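Local coordinates for protein B-agarase (Saccharophagus degradans, PDB 4BQ2) that hydrolyses beta-linkages of agarose as a family 50 exo-beta-agarase, acting from chain ends and probably releasing short neoagaro-oligosaccharides, at residues E9-P14 against A24-Y29; H18-R23 against H49-L54; L40-Q45 against K180-D185; I76-D81 against I102-G107. All blocks are in the same frame, centred on the assembly; numbering follows the deposited sequence. Where two conformers were deposited one is given.

Contact 1: E9-P14 against A24-Y29; sequences ENDQVP and ASIETY. With CA (calcium ion), chain K.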
loop_
_atom_site.group_PDB
_atom_site.type_symbol
_atom_site.label_atom_id
_atom_site.label_comp_id
_atom_site.label_asym_id
_atom_site.label_seq_id
_atom_site.Cartn_x
_atom_site.Cartn_y
_atom_site.Cartn_z
ATOM N N GLU A 9 -29.358 -23.540 -12.907
ATOM C CA GLU A 9 -30.346 -24.618 -12.717
ATOM C C GLU A 9 -30.587 -25.493 -13.955
ATOM O O GLU A 9 -31.005 -26.633 -13.840
ATOM C CB GLU A 9 -31.673 -24.059 -12.186
ATOM C CG GLU A 9 -31.543 -23.466 -10.790
ATOM C CD GLU A 9 -30.981 -24.480 -9.813
ATOM O OE1 GLU A 9 -31.533 -25.594 -9.762
ATOM O OE2 GLU A 9 -29.959 -24.200 -9.143
ATOM N N ASN A 10 -30.355 -24.953 -15.139
ATOM C CA ASN A 10 -30.421 -25.779 -16.353
ATOM C C ASN A 10 -29.208 -26.739 -16.490
ATOM O O ASN A 10 -29.045 -27.387 -17.518
ATOM C CB ASN A 10 -30.591 -24.883 -17.595
ATOM C CG ASN A 10 -29.349 -24.048 -17.890
ATOM O OD1 ASN A 10 -28.359 -24.091 -17.144
ATOM N ND2 ASN A 10 -29.391 -23.292 -18.986
ATOM N N ASP A 11 -28.351 -26.800 -15.462
ATOM C CA ASP A 11 -27.222 -27.770 -15.399
ATOM C C ASP A 11 -26.132 -27.535 -16.481
ATOM O O ASP A 11 -25.301 -28.417 -16.772
ATOM C CB ASP A 11 -27.757 -29.226 -15.468
ATOM C CG ASP A 11 -27.082 -30.174 -14.463
ATOM O OD1 ASP A 11 -25.956 -29.888 -13.998
ATOM O OD2 ASP A 11 -27.692 -31.222 -14.127
ATOM N N GLN A 12 -26.116 -26.345 -17.081
ATOM C CA GLN A 12 -25.115 -26.096 -18.113
ATOM C C GLN A 12 -24.101 -25.039 -17.695
ATOM O O GLN A 12 -24.446 -24.039 -17.044
ATOM C CB GLN A 12 -25.787 -25.693 -19.420
ATOM C CG GLN A 12 -26.732 -26.751 -19.973
ATOM C CD GLN A 12 -27.377 -26.318 -21.273
ATOM O OE1 GLN A 12 -26.756 -25.623 -22.086
ATOM N NE2 GLN A 12 -28.638 -26.719 -21.478
ATOM N N VAL A 13 -22.841 -25.250 -18.061
ATOM C CA VAL A 13 -21.881 -24.173 -17.914
ATOM C C VAL A 13 -22.159 -23.197 -19.056
ATOM O O VAL A 13 -21.965 -23.539 -20.234
ATOM C CB VAL A 13 -20.429 -24.687 -17.929
ATOM C CG1 VAL A 13 -19.474 -23.509 -17.859
ATOM C CG2 VAL A 13 -20.182 -25.649 -16.764
ATOM N N PRO A 14 -22.631 -21.983 -18.733
ATOM C CA PRO A 14 -23.027 -21.068 -19.797
ATOM C C PRO A 14 -21.891 -20.850 -20.763
ATOM O O PRO A 14 -20.712 -20.853 -20.356
ATOM C CB PRO A 14 -23.346 -19.772 -19.053
ATOM C CG PRO A 14 -23.744 -20.222 -17.686
ATOM C CD PRO A 14 -22.867 -21.407 -17.392
ATOM N N ALA A 24 -14.195 -25.604 -14.627
ATOM C CA ALA A 24 -15.541 -25.256 -14.188
ATOM C C ALA A 24 -16.458 -26.457 -14.307
ATOM O O ALA A 24 -16.307 -27.253 -15.247
ATOM C CB ALA A 24 -16.075 -24.142 -15.058
ATOM N N SER A 25 -17.398 -26.598 -13.362
ATOM C CA SER A 25 -18.438 -27.633 -13.443
ATOM C C SER A 25 -19.665 -27.192 -12.635
ATOM O O SER A 25 -19.574 -26.288 -11.779
ATOM C CB SER A 25 -17.935 -28.982 -12.937
ATOM O OG SER A 25 -17.415 -28.897 -11.617
ATOM N N ILE A 26 -20.800 -27.812 -12.915
ATOM C CA ILE A 26 -22.012 -27.533 -12.147
ATOM C C ILE A 26 -22.161 -28.640 -11.127
ATOM O O ILE A 26 -22.157 -29.822 -11.477
ATOM C CB ILE A 26 -23.282 -27.455 -13.015
ATOM C CG1 ILE A 26 -23.147 -26.413 -14.130
ATOM C CG2 ILE A 26 -24.524 -27.141 -12.149
ATOM C CD1 ILE A 26 -22.995 -24.978 -13.658
ATOM N N GLU A 27 -22.262 -28.255 -9.857
ATOM C CA GLU A 27 -22.427 -29.208 -8.755
ATOM C C GLU A 27 -23.539 -28.726 -7.827
ATOM O O GLU A 27 -23.883 -27.540 -7.812
ATOM C CB GLU A 27 -21.154 -29.351 -7.909
ATOM C CG GLU A 27 -19.820 -29.413 -8.654
ATOM C CD GLU A 27 -19.555 -30.749 -9.326
ATOM O OE1 GLU A 27 -20.365 -31.694 -9.119
ATOM O OE2 GLU A 27 -18.531 -30.849 -10.061
ATOM N N THR A 28 -24.071 -29.661 -7.045
ATOM C CA THR A 28 -25.001 -29.338 -5.961
ATOM C C THR A 28 -24.211 -28.993 -4.693
ATOM O O THR A 28 -23.258 -29.702 -4.324
ATOM C CB THR A 28 -26.006 -30.492 -5.724
ATOM O OG1 THR A 28 -26.778 -30.670 -6.908
ATOM C CG2 THR A 28 -26.972 -30.171 -4.580
ATOM N N TYR A 29 -24.594 -27.888 -4.055
ATOM C CA TYR A 29 -23.918 -27.370 -2.845
ATOM C C TYR A 29 -25.065 -26.827 -1.969
ATOM O O TYR A 29 -26.176 -26.626 -2.490
ATOM C CB TYR A 29 -22.953 -26.220 -3.229
ATOM C CG TYR A 29 -23.752 -24.964 -3.494
ATOM C CD1 TYR A 29 -24.469 -24.808 -4.684
ATOM C CD2 TYR A 29 -23.872 -23.983 -2.531
ATOM C CE1 TYR A 29 -25.239 -23.681 -4.915
ATOM C CE2 TYR A 29 -24.670 -22.864 -2.744
ATOM C CZ TYR A 29 -25.357 -22.729 -3.935
ATOM O OH TYR A 29 -26.158 -21.628 -4.131
HETATM CA CA CA K . -28.506 -22.497 -8.360
HETATM O O HOH W 1 -24.894 -30.865 -11.537
HETATM O O HOH W 2 -30.209 -21.418 -7.823
#
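Asp-11 and Ile-26 are the residues whose CA atoms lie nearest, 6.1 Å apart, as the irregular loop 9-14 passes over strand 24-29 with no direct hydrogen bond between them. The loop is shaped from within: OD1 of Asn-10 accepts from the backbone N of Gln-12 at 3.2 Å, an Asx turn whose donor stands above the amide plane. Beyond the turn, Val-13 slides past Ile-26 in the opposite direction, Val-13 CG2 lying 4.0 Å from Ile-26 CG1. Ile-26 sets CG1 beside its own backbone N (chi1 -56°), which carries CD1 to within 3.8 Å of Gln-12 O, while its other branch, CG2, meets Asp-11 OD1 at 3.6 Å. That same carboxylate oxygen receives a water that also donates to Ile-26 O, both at 2.9 Å. At the start of the loop, the bent chain of Glu-9 brings OE2 to the calcium ion at 2.4 Å; Asp-7, Ser-37, Lys-38 and Asp-185 complete the protein ligands. Phe-8 also packs on Ile-26. The contact thus joins loop to strand through thin apolar packing and one water bridge, while the ion links Glu-9 to ligands on strands 36-44 and 180-191.

Contact 2: H18-R23 against H49-L54; sequences HFLNAR and HSYTGL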
loop_
_atom_site.group_PDB
_atom_site.type_symbol
_atom_site.label_atom_id
_atom_site.label_comp_id
_atom_site.label_asym_id
_atom_site.label_seq_id
_atom_site.Cartn_x
_atom_site.Cartn_y
_atom_site.Cartn_z
ATOM N N HIS A 18 -16.144 -17.522 -19.648
ATOM C CA HIS A 18 -14.828 -18.015 -20.073
ATOM C C HIS A 18 -13.908 -18.250 -18.873
ATOM O O HIS A 18 -13.925 -17.465 -17.906
ATOM C CB HIS A 18 -14.232 -17.012 -21.065
ATOM C CG HIS A 18 -15.184 -16.654 -22.169
ATOM N ND1 HIS A 18 -15.227 -17.339 -23.365
ATOM C CD2 HIS A 18 -16.189 -15.744 -22.222
ATOM C CE1 HIS A 18 -16.194 -16.847 -24.120
ATOM N NE2 HIS A 18 -16.799 -15.883 -23.448
ATOM N N PHE A 19 -13.117 -19.322 -18.936
ATOM C CA PHE A 19 -12.325 -19.757 -17.783
ATOM C C PHE A 19 -10.835 -19.582 -18.013
ATOM O O PHE A 19 -10.291 -20.079 -19.007
ATOM C CB PHE A 19 -12.738 -21.167 -17.379
ATOM C CG PHE A 19 -14.217 -21.262 -17.112
ATOM C CD1 PHE A 19 -14.770 -20.622 -15.991
ATOM C CD2 PHE A 19 -15.069 -21.894 -18.011
ATOM C CE1 PHE A 19 -16.140 -20.665 -15.749
ATOM C CE2 PHE A 19 -16.437 -21.951 -17.775
ATOM C CZ PHE A 19 -16.980 -21.325 -16.658
ATOM N N LEU A 20 -10.205 -18.837 -17.103
ATOM C CA LEU A 20 -8.777 -18.519 -17.161
ATOM C C LEU A 20 -8.051 -19.393 -16.167
ATOM O O LEU A 20 -8.204 -19.201 -14.952
ATOM C CB LEU A 20 -8.517 -17.064 -16.763
ATOM C CG LEU A 20 -9.289 -15.922 -17.406
ATOM C CD1 LEU A 20 -8.373 -14.717 -17.485
ATOM C CD2 LEU A 20 -9.794 -16.277 -18.793
ATOM N N ASN A 21 -7.261 -20.334 -16.678
ATOM C CA ASN A 21 -6.513 -21.253 -15.842
ATOM C C ASN A 21 -7.339 -21.775 -14.680
ATOM O O ASN A 21 -6.944 -21.701 -13.500
ATOM C CB ASN A 21 -5.241 -20.583 -15.375
ATOM C CG ASN A 21 -4.221 -20.502 -16.480
ATOM O OD1 ASN A 21 -3.713 -21.534 -16.932
ATOM N ND2 ASN A 21 -3.929 -19.306 -16.923
ATOM N N ALA A 22 -8.486 -22.336 -15.048
ATOM C CA ALA A 22 -9.459 -22.797 -14.104
ATOM C C ALA A 22 -10.297 -23.870 -14.776
ATOM O O ALA A 22 -10.484 -23.829 -15.982
ATOM C CB ALA A 22 -10.346 -21.637 -13.672
ATOM N N ARG A 23 -10.788 -24.818 -13.987
ATOM C CA ARG A 23 -11.777 -25.811 -14.455
ATOM C C ARG A 23 -13.140 -25.497 -13.832
ATOM O O ARG A 23 -13.228 -25.179 -12.647
ATOM C CB ARG A 23 -11.376 -27.222 -14.009
ATOM C CG ARG A 23 -10.061 -27.754 -14.562
ATOM C CD ARG A 23 -9.750 -29.143 -13.999
ATOM N NE ARG A 23 -8.649 -29.754 -14.747
ATOM C CZ ARG A 23 -7.371 -29.716 -14.371
ATOM N NH1 ARG A 23 -7.015 -29.112 -13.243
ATOM N NH2 ARG A 23 -6.440 -30.291 -15.117
ATOM N N HIS A 49 -0.403 -20.611 -11.644
ATOM C CA HIS A 49 -0.710 -19.506 -12.548
ATOM C C HIS A 49 -1.111 -18.256 -11.752
ATOM O O HIS A 49 -1.900 -18.326 -10.798
ATOM C CB HIS A 49 -1.836 -19.901 -13.507
ATOM C CG HIS A 49 -1.470 -21.038 -14.420
ATOM N ND1 HIS A 49 -1.819 -22.347 -14.168
ATOM C CD2 HIS A 49 -0.791 -21.052 -15.592
ATOM C CE1 HIS A 49 -1.372 -23.125 -15.145
ATOM N NE2 HIS A 49 -0.749 -22.361 -16.024
ATOM N N SER A 50 -0.584 -17.109 -12.171
ATOM C CA SER A 50 -0.668 -15.899 -11.382
ATOM C C SER A 50 -1.975 -15.137 -11.618
ATOM O O SER A 50 -2.325 -14.230 -10.839
ATOM C CB SER A 50 0.550 -14.999 -11.671
ATOM O OG SER A 50 0.443 -14.490 -12.968
ATOM N N TYR A 51 -2.692 -15.479 -12.684
ATOM C CA TYR A 51 -3.993 -14.882 -12.946
ATOM C C TYR A 51 -4.954 -15.986 -13.314
ATOM O O TYR A 51 -4.757 -16.650 -14.327
ATOM C CB TYR A 51 -3.944 -13.829 -14.071
ATOM C CG TYR A 51 -5.234 -13.040 -14.162
ATOM C CD1 TYR A 51 -6.311 -13.542 -14.868
ATOM C CD2 TYR A 51 -5.381 -11.806 -13.517
ATOM C CE1 TYR A 51 -7.507 -12.860 -14.940
ATOM C CE2 TYR A 51 -6.580 -11.094 -13.596
ATOM C CZ TYR A 51 -7.641 -11.650 -14.317
ATOM O OH TYR A 51 -8.850 -11.033 -14.437
ATOM N N THR A 52 -6.000 -16.175 -12.505
ATOM C CA THR A 52 -6.953 -17.266 -12.720
ATOM C C THR A 52 -8.380 -16.735 -12.462
ATOM O O THR A 52 -8.549 -15.677 -11.829
ATOM C CB THR A 52 -6.652 -18.438 -11.763
ATOM O OG1 THR A 52 -6.896 -18.028 -10.407
ATOM C CG2 THR A 52 -5.184 -18.878 -11.884
ATOM N N GLY A 53 -9.394 -17.442 -12.957
ATOM C CA GLY A 53 -10.780 -17.059 -12.679
ATOM C C GLY A 53 -11.730 -17.249 -13.852
ATOM O O GLY A 53 -11.529 -18.139 -14.707
ATOM N N LEU A 54 -12.770 -16.414 -13.877
ATOM C CA LEU A 54 -13.752 -16.422 -14.966
ATOM C C LEU A 54 -14.048 -15.006 -15.449
ATOM O O LEU A 54 -13.785 -13.995 -14.754
ATOM C CB LEU A 54 -15.065 -17.137 -14.546
ATOM C CG LEU A 54 -15.852 -16.526 -13.365
ATOM C CD1 LEU A 54 -16.693 -15.329 -13.808
ATOM C CD2 LEU A 54 -16.786 -17.558 -12.739
#
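Leu-20 and Gly-53 exchange two backbone hydrogen bonds, Leu-20 N to Gly-53 O at 2.8 Å and Gly-53 N to Leu-20 O at 2.9 Å, forming a hydrogen-bonded antiparallel pair. The adjacent non-hydrogen-bonded pair, Phe-19 with Leu-54, is backed by a CA-H...O contact from Leu-54 CA to His-18 O at 3.1 Å. Gly-53 adopts backbone angles at which a side chain would run into the preceding carbonyl. Strands 17-20 and 51-56 thereby pair along part of the beta-sheet framework of the carbohydrate-binding-module-like domain; after Asn-21 the chain turns away into strand 22-30, which pairs with strand 36-44 instead. At this turn the Asn-21 amide stacks on the His-49 ring, the two planes 17° apart. Its OD1 sits 3.1 Å above the ring plane, over the centre, a placement that rules out a hydrogen bond to either ring nitrogen. Asn-21 CB also lies over that face, 4.2 Å from the His-49 centroid, and touches Thr-52 CG2, whose neighbouring OG1 is hydrogen-bonded to Val-173 O. An edge of the Tyr-51 ring faces CD1 of Leu-20, but Leu-20 is modelled in two conformers and the closeness of this approach is doubtful. The Phe-19 ring lies alongside Leu-54, with Phe-19 CD1 3.8 Å from Leu-54 CB.

Contact 3: L40-Q45 against K180-D185; sequences LKLAMQ and KTVIID. With CA (calcium ion), chain K.
Lys-41 extends obliquely across both Ile-183 and Thr-181 on one face of an antiparallel strand pair. Its CG, anti to the backbone N (chi1 180°), lies 3.6 Å from Ile-183 CD1, and the straight chain carries CE on to Thr-181 CG2 at 3.8 Å, so only aliphatic parts of the lysine do the touching. Ala-43 follows on this face, CB against Thr-181 OG1. Leu-40, Leu-42 and Met-44 project from the other face with Val-182 and Ile-184. There Leu-42 CB meets Val-182 CG2 at 3.8 Å, and the bend at the end of Met-44 turns CE back toward the backbone of Lys-180, 3.5 Å from Lys-180 O. Leu-54 of strand 51-56 and Phe-86 of strand 84-92 cover this side. Between the faces, Leu-42 N binds Val-182 O at 2.8 Å in an almost straight bond (175°), Val-182 N returns a bond to Leu-42 O, and Leu-40 and Ile-184 exchange a second such pair. Beside Met-44 and Lys-180 a water donates to the backbone O of each and also bonds Thr-181 OG1. At the opposite end Asp-185 grips the calcium ion with both carboxylate oxygens, OD1 at 2.6 Å and OD2 at 2.5 Å; Tyr-29 OH also bonds OD2. One apolar face, one mixed face and a run of backbone bonds thus lead to a bidentate ligand, whose charge the ion and the tyrosine would probably stabilise.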
loop_
_atom_site.group_PDB
_atom_site.type_symbol
_atom_site.label_atom_id
_atom_site.label_comp_id
_atom_site.label_asym_id
_atom_site.label_seq_id
_atom_site.Cartn_x
_atom_site.Cartn_y
_atom_site.Cartn_z
ATOM N N LEU A 40 -22.014 -23.050 -9.753
ATOM C CA LEU A 40 -20.805 -23.161 -10.566
ATOM C C LEU A 40 -19.606 -23.363 -9.662
ATOM O O LEU A 40 -19.218 -22.450 -8.888
ATOM C CB LEU A 40 -20.613 -21.908 -11.396
ATOM C CG LEU A 40 -19.375 -21.933 -12.306
ATOM C CD1 LEU A 40 -19.624 -22.776 -13.542
ATOM C CD2 LEU A 40 -19.085 -20.496 -12.686
ATOM N N LYS A 41 -18.996 -24.531 -9.798
ATOM C CA LYS A 41 -17.803 -24.866 -9.056
ATOM C C LYS A 41 -16.589 -24.408 -9.871
ATOM O O LYS A 41 -16.403 -24.840 -11.009
ATOM C CB LYS A 41 -17.720 -26.368 -8.779
ATOM C CG LYS A 41 -16.457 -26.734 -7.999
ATOM C CD LYS A 41 -16.298 -28.225 -7.833
ATOM C CE LYS A 41 -15.002 -28.491 -7.080
ATOM N NZ LYS A 41 -15.011 -29.840 -6.444
ATOM N N LEU A 42 -15.792 -23.504 -9.304
ATOM C CA LEU A 42 -14.689 -22.905 -10.069
ATOM C C LEU A 42 -13.379 -23.300 -9.396
ATOM O O LEU A 42 -13.078 -22.823 -8.294
ATOM C CB LEU A 42 -14.868 -21.389 -10.177
ATOM C CG LEU A 42 -13.783 -20.621 -10.960
ATOM C CD1 LEU A 42 -13.849 -20.963 -12.459
ATOM C CD2 LEU A 42 -13.885 -19.113 -10.747
ATOM N N ALA A 43 -12.615 -24.192 -10.038
ATOM C CA ALA A 43 -11.406 -24.702 -9.437
ATOM C C ALA A 43 -10.213 -24.078 -10.183
ATOM O O ALA A 43 -9.954 -24.416 -11.346
ATOM C CB ALA A 43 -11.384 -26.225 -9.475
ATOM N N MET A 44 -9.563 -23.109 -9.517
ATOM C CA MET A 44 -8.496 -22.287 -10.109
ATOM C C MET A 44 -7.150 -22.923 -9.842
ATOM O O MET A 44 -6.856 -23.367 -8.729
ATOM C CB MET A 44 -8.543 -20.832 -9.561
ATOM C CG MET A 44 -9.770 -20.038 -10.059
ATOM S SD MET A 44 -10.294 -18.674 -8.992
ATOM C CE MET A 44 -11.090 -19.597 -7.697
ATOM N N GLN A 45 -6.338 -22.989 -10.887
ATOM C CA GLN A 45 -4.982 -23.468 -10.796
ATOM C C GLN A 45 -4.095 -22.264 -10.432
ATOM O O GLN A 45 -3.188 -21.865 -11.184
ATOM C CB GLN A 45 -4.592 -24.137 -12.124
ATOM C CG GLN A 45 -5.276 -25.502 -12.345
ATOM C CD GLN A 45 -6.747 -25.416 -12.754
ATOM O OE1 GLN A 45 -7.100 -24.878 -13.825
ATOM N NE2 GLN A 45 -7.611 -25.951 -11.914
ATOM N N LYS A 180 -7.127 -22.237 -5.330
ATOM C CA LYS A 180 -8.343 -21.762 -4.682
ATOM C C LYS A 180 -9.560 -22.377 -5.431
ATOM O O LYS A 180 -9.558 -22.506 -6.651
ATOM C CB LYS A 180 -8.447 -20.217 -4.736
ATOM C CG LYS A 180 -7.290 -19.445 -4.077
ATOM C CD LYS A 180 -7.024 -19.948 -2.661
ATOM C CE LYS A 180 -5.845 -19.239 -1.946
ATOM N NZ LYS A 180 -6.113 -17.767 -1.791
ATOM N N THR A 181 -10.596 -22.749 -4.700
ATOM C CA THR A 181 -11.824 -23.300 -5.327
ATOM C C THR A 181 -13.046 -22.641 -4.667
ATOM O O THR A 181 -13.112 -22.567 -3.432
ATOM C CB THR A 181 -11.907 -24.831 -5.139
ATOM O OG1 THR A 181 -10.730 -25.442 -5.684
ATOM C CG2 THR A 181 -13.185 -25.439 -5.836
ATOM N N VAL A 182 -13.982 -22.161 -5.484
ATOM C CA VAL A 182 -15.191 -21.557 -4.968
ATOM C C VAL A 182 -16.411 -22.210 -5.612
ATOM O O VAL A 182 -16.290 -22.874 -6.653
ATOM C CB VAL A 182 -15.234 -20.034 -5.238
ATOM C CG1 VAL A 182 -14.081 -19.330 -4.513
ATOM C CG2 VAL A 182 -15.234 -19.742 -6.749
ATOM N N ILE A 183 -17.578 -22.006 -4.979
ATOM C CA ILE A 183 -18.858 -22.265 -5.627
ATOM C C ILE A 183 -19.533 -20.914 -5.731
ATOM O O ILE A 183 -19.573 -20.162 -4.756
ATOM C CB ILE A 183 -19.795 -23.193 -4.811
ATOM C CG1 ILE A 183 -19.075 -24.441 -4.328
ATOM C CG2 ILE A 183 -21.024 -23.587 -5.625
ATOM C CD1 ILE A 183 -18.486 -25.273 -5.439
ATOM N N ILE A 184 -20.065 -20.616 -6.906
ATOM C CA ILE A 184 -20.749 -19.363 -7.202
ATOM C C ILE A 184 -22.185 -19.718 -7.607
ATOM O O ILE A 184 -22.404 -20.678 -8.350
ATOM C CB ILE A 184 -20.056 -18.618 -8.356
ATOM C CG1 ILE A 184 -18.598 -18.212 -7.972
ATOM C CG2 ILE A 184 -20.871 -17.396 -8.789
ATOM C CD1 ILE A 184 -17.756 -17.771 -9.160
ATOM N N ASP A 185 -23.158 -18.949 -7.136
ATOM C CA ASP A 185 -24.557 -19.185 -7.533
ATOM C C ASP A 185 -25.316 -17.878 -7.516
ATOM O O ASP A 185 -24.889 -16.906 -6.855
ATOM C CB ASP A 185 -25.171 -20.253 -6.624
ATOM C CG ASP A 185 -26.472 -20.832 -7.189
ATOM O OD1 ASP A 185 -26.855 -20.473 -8.325
ATOM O OD2 ASP A 185 -27.138 -21.606 -6.472
HETATM CA CA CA K . -28.506 -22.497 -8.360
HETATM O O HOH W 3 -8.471 -25.185 -7.388
HETATM O O HOH W 2 -30.209 -21.418 -7.823
#

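Contact 4: I76-D81 against I102-G107; sequences IVSVGD and IDIPVG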
loop_
_atom_site.group_PDB
_atom_site.type_symbol
_atom_site.label_atom_id
_atom_site.label_comp_id
_atom_site.label_asym_id
_atom_site.label_seq_id
_atom_site.Cartn_x
_atom_site.Cartn_y
_atom_site.Cartn_z
ATOM N N ILE A 76 -21.404 -16.805 -2.956
ATOM C CA ILE A 76 -20.069 -17.403 -3.138
ATOM C C ILE A 76 -19.616 -18.068 -1.853
ATOM O O ILE A 76 -19.938 -17.580 -0.742
ATOM C CB ILE A 76 -18.999 -16.336 -3.556
ATOM C CG1 ILE A 76 -19.590 -15.285 -4.513
ATOM C CG2 ILE A 76 -17.744 -16.988 -4.166
ATOM C CD1 ILE A 76 -18.610 -14.165 -4.884
ATOM N N VAL A 77 -18.863 -19.158 -1.979
ATOM C CA VAL A 77 -18.196 -19.750 -0.810
ATOM C C VAL A 77 -16.919 -20.411 -1.298
ATOM O O VAL A 77 -16.864 -20.820 -2.453
ATOM C CB VAL A 77 -19.078 -20.808 -0.128
ATOM C CG1 VAL A 77 -19.205 -22.062 -0.994
ATOM C CG2 VAL A 77 -18.525 -21.170 1.243
ATOM N N SER A 78 -15.896 -20.508 -0.439
ATOM C CA SER A 78 -14.651 -21.225 -0.799
ATOM C C SER A 78 -14.775 -22.660 -0.297
ATOM O O SER A 78 -15.507 -22.914 0.635
ATOM C CB SER A 78 -13.406 -20.572 -0.168
ATOM O OG SER A 78 -13.190 -19.302 -0.726
ATOM N N VAL A 79 -14.099 -23.596 -0.949
ATOM C CA VAL A 79 -14.153 -24.986 -0.516
ATOM C C VAL A 79 -12.716 -25.380 -0.284
ATOM O O VAL A 79 -11.828 -24.863 -0.961
ATOM C CB VAL A 79 -14.812 -25.874 -1.592
ATOM C CG1 VAL A 79 -14.852 -27.327 -1.151
ATOM C CG2 VAL A 79 -16.229 -25.378 -1.885
ATOM N N GLY A 80 -12.485 -26.253 0.697
ATOM C CA GLY A 80 -11.153 -26.763 0.958
ATOM C C GLY A 80 -10.449 -26.083 2.112
ATOM O O GLY A 80 -11.060 -25.739 3.134
ATOM N N ASP A 81 -9.154 -25.886 1.941
ATOM C CA ASP A 81 -8.295 -25.456 3.031
ATOM C C ASP A 81 -8.131 -23.932 3.095
ATOM O O ASP A 81 -7.792 -23.398 4.144
ATOM C CB ASP A 81 -6.908 -26.129 2.909
ATOM C CG ASP A 81 -6.935 -27.633 3.233
ATOM O OD1 ASP A 81 -7.843 -28.083 3.953
ATOM O OD2 ASP A 81 -6.023 -28.370 2.782
ATOM N N ILE A 102 -13.000 -8.750 -2.095
ATOM C CA ILE A 102 -13.380 -9.203 -0.750
ATOM C C ILE A 102 -12.828 -10.605 -0.509
ATOM O O ILE A 102 -12.459 -11.308 -1.463
ATOM C CB ILE A 102 -14.930 -9.152 -0.559
ATOM C CG1 ILE A 102 -15.311 -9.268 0.913
ATOM C CG2 ILE A 102 -15.626 -10.218 -1.403
ATOM C CD1 ILE A 102 -14.761 -8.132 1.739
ATOM N N ASP A 103 -12.751 -11.011 0.757
ATOM C CA ASP A 103 -12.393 -12.382 1.127
ATOM C C ASP A 103 -13.627 -13.262 1.026
ATOM O O ASP A 103 -14.723 -12.809 1.365
ATOM C CB ASP A 103 -11.946 -12.438 2.601
ATOM C CG ASP A 103 -13.023 -11.963 3.554
ATOM O OD1 ASP A 103 -13.305 -10.737 3.558
ATOM O OD2 ASP A 103 -13.593 -12.829 4.289
ATOM N N ILE A 104 -13.433 -14.496 0.557
ATOM C CA ILE A 104 -14.473 -15.517 0.508
ATOM C C ILE A 104 -14.050 -16.647 1.429
ATOM O O ILE A 104 -13.148 -17.440 1.098
ATOM C CB ILE A 104 -14.717 -16.075 -0.912
ATOM C CG1 ILE A 104 -14.786 -14.949 -1.964
ATOM C CG2 ILE A 104 -15.937 -16.984 -0.885
ATOM C CD1 ILE A 104 -15.911 -13.905 -1.784
ATOM N N PRO A 105 -14.671 -16.714 2.620
ATOM C CA PRO A 105 -14.318 -17.762 3.576
ATOM C C PRO A 105 -14.816 -19.133 3.149
ATOM O O PRO A 105 -15.749 -19.227 2.354
ATOM C CB PRO A 105 -15.037 -17.327 4.886
ATOM C CG PRO A 105 -15.316 -15.872 4.704
ATOM C CD PRO A 105 -15.556 -15.696 3.219
ATOM N N VAL A 106 -14.158 -20.171 3.654
ATOM C CA VAL A 106 -14.655 -21.555 3.588
ATOM C C VAL A 106 -15.767 -21.667 4.632
ATOM O O VAL A 106 -15.711 -20.992 5.655
ATOM C CB VAL A 106 -13.529 -22.553 3.920
ATOM C CG1 VAL A 106 -14.022 -23.983 3.851
ATOM C CG2 VAL A 106 -12.373 -22.402 2.954
ATOM N N GLY A 107 -16.788 -22.470 4.383
ATOM C CA GLY A 107 -17.849 -22.619 5.379
ATOM C C GLY A 107 -19.202 -22.378 4.769
ATOM O O GLY A 107 -19.530 -22.995 3.771
HETATM O O HOH W 4 -17.031 -24.462 2.290
#
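Strands 70-79 and 97-104 of the carbohydrate-binding-module-like domain converge here, at an angle of 55° between their short segments, where the chain leaves the second strand through Pro-105. Ser-78 makes the polar join with two hydrogen bonds. Its OG donates to Ile-104 O at 2.6 Å, and its backbone N donates to Pro-105 O at 3.1 Å; each donor stands above the plane of the carbonyl it meets. With OG set beside its own backbone N (chi1 -67°), the hydroxyl reaches the Ile-104 carbonyl and also bonds Thr-84 OG1. A water donates to Ser-78 O at 2.7 Å and accepts from Gly-107 N at 2.9 Å, bridging the backbones further along. Earlier on the strand, Ile-76 crosses Ile-104 at about a right angle, the two joining through their CG2 methyls at 3.7 Å. Ile-104 CG2 also reaches over to Val-77 CA, and Tyr-112 of strand 110-115 packs against both isoleucines. Val-77 sends CG2 toward two carbonyls, 3.3 Å from Gly-107 O and a little farther from Pro-105 O. On the exposed side both methyls of Val-106 abut Gly-80 O, CG1 being 3.5 Å from it. One buried serine therefore gives hydrogen bonds to two consecutive carbonyls, which ties the departing chain to strand 70-79 beside an isoleucine pair, while water completes the join toward the surface.

All four contacts belong to the carbohydrate-binding-module-like domain. Contact 3 is buried; contacts 2 and 4 are partly buried, and contact 1 lies on the surface. Ser-25 O meets Lys-41 N between contacts 1 and 3, Arg-23 N meets Ala-43 O between contacts 2 and 3, and Ile-183 N meets Val-77 O between contacts 3 and 4. Contacts 1 and 3 share the calcium ion, one ligand coming from a loop and the other from a strand. Phe-19 packs contact 2 against Val-13 and Ala-24 of contact 1. The backbone ladder of contact 3 shortens to one reciprocal pair in contact 2, serine and water in contact 4, and a water bridge in contact 1.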